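PDB 4KZK: L-arabinose ABC transporter, periplasmic L-arabinose-binding protein from Burkholderia thailandensis, which probably captures L-arabinose or the related sugar D-galactose in the periplasm and hands it to an ABC transporter for uptake. Local coordinates for residues R292-D297 / V316-T321. Residues are numbered along the deposited sequence; the frame is centred on the assembly and turned at random.
Sequences RLHGYD and VLTSGT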
ATOM      1  N   ARG A 292       4.069   9.075   8.630  1.00 13.96           N
ATOM      2  CA  ARG A 292       3.923   9.712   9.933  1.00 15.51           C
ATOM      3  C   ARG A 292       2.486   9.603  10.428  1.00 15.18           C
ATOM      4  O   ARG A 292       2.245   9.355  11.623  1.00 15.68           O
ATOM      5  CB  ARG A 292       4.332  11.180   9.879  1.00 17.35           C
ATOM      6  CG  ARG A 292       4.411  11.801  11.257  1.00 19.96           C
ATOM      7  CD  ARG A 292       4.827  13.256  11.175  1.00 21.81           C
ATOM      8  NE  ARG A 292       6.144  13.429  10.571  1.00 23.60           N
ATOM      9  CZ  ARG A 292       7.302  13.446  11.230  1.00 25.11           C
ATOM     10  NH1 ARG A 292       7.347  13.246  12.546  1.00 26.86           N
ATOM     11  NH2 ARG A 292       8.437  13.639  10.547  1.00 25.85           N
ATOM     12  N   LEU A 293       1.525   9.789   9.535  1.00 14.05           N
ATOM     13  CA  LEU A 293       0.114   9.643   9.921  1.00 14.16           C
ATOM     14  C   LEU A 293      -0.165   8.190  10.325  1.00 13.41           C
ATOM     15  O   LEU A 293      -0.701   7.930  11.397  1.00 13.67           O
ATOM     16  CB  LEU A 293      -0.821  10.079   8.800  1.00 14.24           C
ATOM     17  CG  LEU A 293      -0.697  11.528   8.296  1.00 14.95           C
ATOM     18  CD1 LEU A 293      -1.646  11.811   7.150  1.00 15.16           C
ATOM     19  CD2 LEU A 293      -0.895  12.513   9.424  1.00 16.15           C
ATOM     20  N   HIS A 294       0.246   7.242   9.492  1.00 12.45           N
ATOM     21  CA  HIS A 294      -0.034   5.827   9.741  1.00 11.92           C
ATOM     22  C   HIS A 294       0.769   5.196  10.869  1.00 12.29           C
ATOM     23  O   HIS A 294       0.353   4.186  11.417  1.00 11.98           O
ATOM     24  CB  HIS A 294       0.166   5.030   8.447  1.00 11.02           C
ATOM     25  CG  HIS A 294      -0.859   5.324   7.400  1.00 10.89           C
ATOM     26  ND1 HIS A 294      -1.458   4.335   6.646  1.00 10.58           N
ATOM     27  CD2 HIS A 294      -1.383   6.498   6.973  1.00 11.14           C
ATOM     28  CE1 HIS A 294      -2.307   4.892   5.795  1.00 10.82           C
ATOM     29  NE2 HIS A 294      -2.289   6.201   5.984  1.00 11.10           N
ATOM     30  N   GLY A 295       1.919   5.776  11.220  1.00 12.63           N
ATOM     31  CA  GLY A 295       2.783   5.241  12.278  1.00 13.29           C
ATOM     32  C   GLY A 295       2.753   6.059  13.552  1.00 14.63           C
ATOM     33  O   GLY A 295       2.647   5.499  14.638  1.00 14.99           O
ATOM     34  N   TYR A 296       2.895   7.376  13.430  1.00 15.48           N
ATOM     35  CA  TYR A 296       2.962   8.233  14.626  1.00 16.85           C
ATOM     36  C   TYR A 296       1.542   8.547  15.124  1.00 17.51           C
ATOM     37  O   TYR A 296       1.258   8.331  16.311  1.00 18.10           O
ATOM     38  CB  TYR A 296       3.819   9.478  14.321  1.00 17.37           C
ATOM     39  CG  TYR A 296       4.131  10.381  15.489  1.00 19.18           C
ATOM     40  CD1 TYR A 296       3.201  11.281  15.927  1.00 20.24           C
ATOM     41  CD2 TYR A 296       5.365  10.328  16.115  1.00 19.77           C
ATOM     42  CE1 TYR A 296       3.466  12.124  16.988  1.00 21.56           C
ATOM     43  CE2 TYR A 296       5.662  11.166  17.192  1.00 21.33           C
ATOM     44  CZ  TYR A 296       4.701  12.058  17.628  1.00 22.14           C
ATOM     45  OH  TYR A 296       4.957  12.918  18.684  1.00 24.18           O
ATOM     46  N   ASP A 297       0.643   8.999  14.251  1.00 17.64           N
ATOM     47  CA  ASP A 297      -0.702   9.433  14.699  1.00 18.54           C
ATOM     48  C   ASP A 297      -1.561   8.276  15.191  1.00 17.94           C
ATOM     49  O   ASP A 297      -2.335   8.427  16.137  1.00 18.62           O
ATOM     50  CB  ASP A 297      -1.470  10.206  13.623  1.00 19.34           C
ATOM     51  CG  ASP A 297      -0.896  11.584  13.379  1.00 20.98           C
ATOM     52  OD1 ASP A 297       0.184  11.869  13.912  1.00 22.76           O
ATOM     53  OD2 ASP A 297      -1.542  12.358  12.655  1.00 23.16           O
ATOM     54  N   VAL A 316     -10.020   7.180   9.450  1.00 16.44           N
ATOM     55  CA  VAL A 316      -9.240   8.264   8.882  1.00 16.29           C
ATOM     56  C   VAL A 316      -8.675   7.752   7.573  1.00 15.41           C
ATOM     57  O   VAL A 316      -8.009   6.728   7.540  1.00 14.64           O
ATOM     58  CB  VAL A 316      -8.094   8.697   9.803  1.00 16.22           C
ATOM     59  CG1 VAL A 316      -7.205   9.741   9.117  1.00 16.16           C
ATOM     60  CG2 VAL A 316      -8.652   9.230  11.113  1.00 17.40           C
ATOM     61  N   LEU A 317      -8.929   8.486   6.503  1.00 15.69           N
ATOM     62  CA  LEU A 317      -8.469   8.118   5.175  1.00 15.19           C
ATOM     63  C   LEU A 317      -7.555   9.207   4.667  1.00 14.83           C
ATOM     64  O   LEU A 317      -7.972  10.347   4.451  1.00 15.91           O
ATOM     65  CB  LEU A 317      -9.645   7.950   4.232  1.00 15.99           C
ATOM     66  CG  LEU A 317     -10.556   6.780   4.566  1.00 16.37           C
ATOM     67  CD1 LEU A 317     -11.679   6.761   3.541  1.00 17.15           C
ATOM     68  CD2 LEU A 317      -9.811   5.446   4.629  1.00 15.75           C
ATOM     69  N   THR A 318      -6.287   8.842   4.502  1.00 13.76           N
ATOM     70  CA  THR A 318      -5.212   9.789   4.211  1.00 13.44           C
ATOM     71  C   THR A 318      -4.967   9.990   2.715  1.00 13.21           C
ATOM     72  O   THR A 318      -5.448   9.243   1.874  1.00 12.88           O
ATOM     73  CB  THR A 318      -3.914   9.320   4.863  1.00 12.67           C
ATOM     74  OG1 THR A 318      -3.471   8.103   4.241  1.00 11.80           O
ATOM     75  CG2 THR A 318      -4.092   9.137   6.390  1.00 13.00           C
ATOM     76  N   SER A 319      -4.231  11.044   2.397  1.00 13.58           N
ATOM     77  CA  SER A 319      -4.051  11.480   1.023  1.00 13.85           C
ATOM     78  C   SER A 319      -2.608  11.375   0.573  1.00 13.12           C
ATOM     79  O   SER A 319      -1.704  11.147   1.378  1.00 13.24           O
ATOM     80  CB  SER A 319      -4.518  12.938   0.885  1.00 15.02           C
ATOM     81  OG  SER A 319      -5.932  13.046   1.059  1.00 17.02           O
ATOM     82  N   GLY A 320      -2.403  11.575  -0.716  1.00 12.82           N
ATOM     83  CA  GLY A 320      -1.090  11.478  -1.312  1.00 12.46           C
ATOM     84  C   GLY A 320      -0.859  12.491  -2.411  1.00 12.61           C
ATOM     85  O   GLY A 320      -1.783  13.149  -2.872  1.00 13.10           O
ATOM     86  N   THR A 321       0.396  12.598  -2.838  1.00 12.38           N
ATOM     87  CA  THR A 321       0.742  13.438  -3.972  1.00 12.77           C
ATOM     88  C   THR A 321       1.768  12.740  -4.851  1.00 11.70           C
ATOM     89  O   THR A 321       2.585  11.934  -4.377  1.00 11.35           O
ATOM     90  CB  THR A 321       1.326  14.799  -3.561  1.00 13.92           C
ATOM     91  OG1 THR A 321       2.560  14.584  -2.879  1.00 14.95           O
ATOM     92  CG2 THR A 321       0.358  15.568  -2.667  1.00 15.02           C
TER
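Leu-293 opens the contact by laying its CD1 methyl against the CG2 methyl of Thr-318, 3.7 Å away; the two side chains slide past each other in opposite directions and meet at these methyl groups. One residue on, His-294 leaves the helix pointing neither at the strand nor away from it, and the end of its ring then comes closer, until NE2 sits 2.8 Å from Thr-318 OG1 in a nearly straight hydrogen bond (164°) whose oxygen lies at the ring edge, close to the ring plane. Thr-318 presents both branches at once: OG1 stands between its own backbone N and carbonyl carbon (chi1 67°), which offers the hydroxyl to the histidine while CG2 packs beside Leu-293. ND1 is hydrogen-bonded to Asp-123 OD1, and this grip on both nitrogens fixes the ring's rotation. Asp-123 binds the sugar, and His-294 itself touches the bound beta-D-galactopyranose; Thr-318 thus probably positions the ring from the second shell. Trp-50, another pocket residue, meets the imidazole edge-to-face. At Tyr-296 and Asp-297 the helix widens into a pi-type turn, both backbone N atoms bonding back to Arg-292 O. In this two-lobed periplasmic binding protein fold, strand 315-324 runs from one lobe toward the other beside the sugar cleft. Arg-292 and Tyr-296 touch helix 49-65, while Leu-293 and His-294 rest on Met-140 of strand 139-142, one of the two sheet neighbours of 315-324, the other being 283-288.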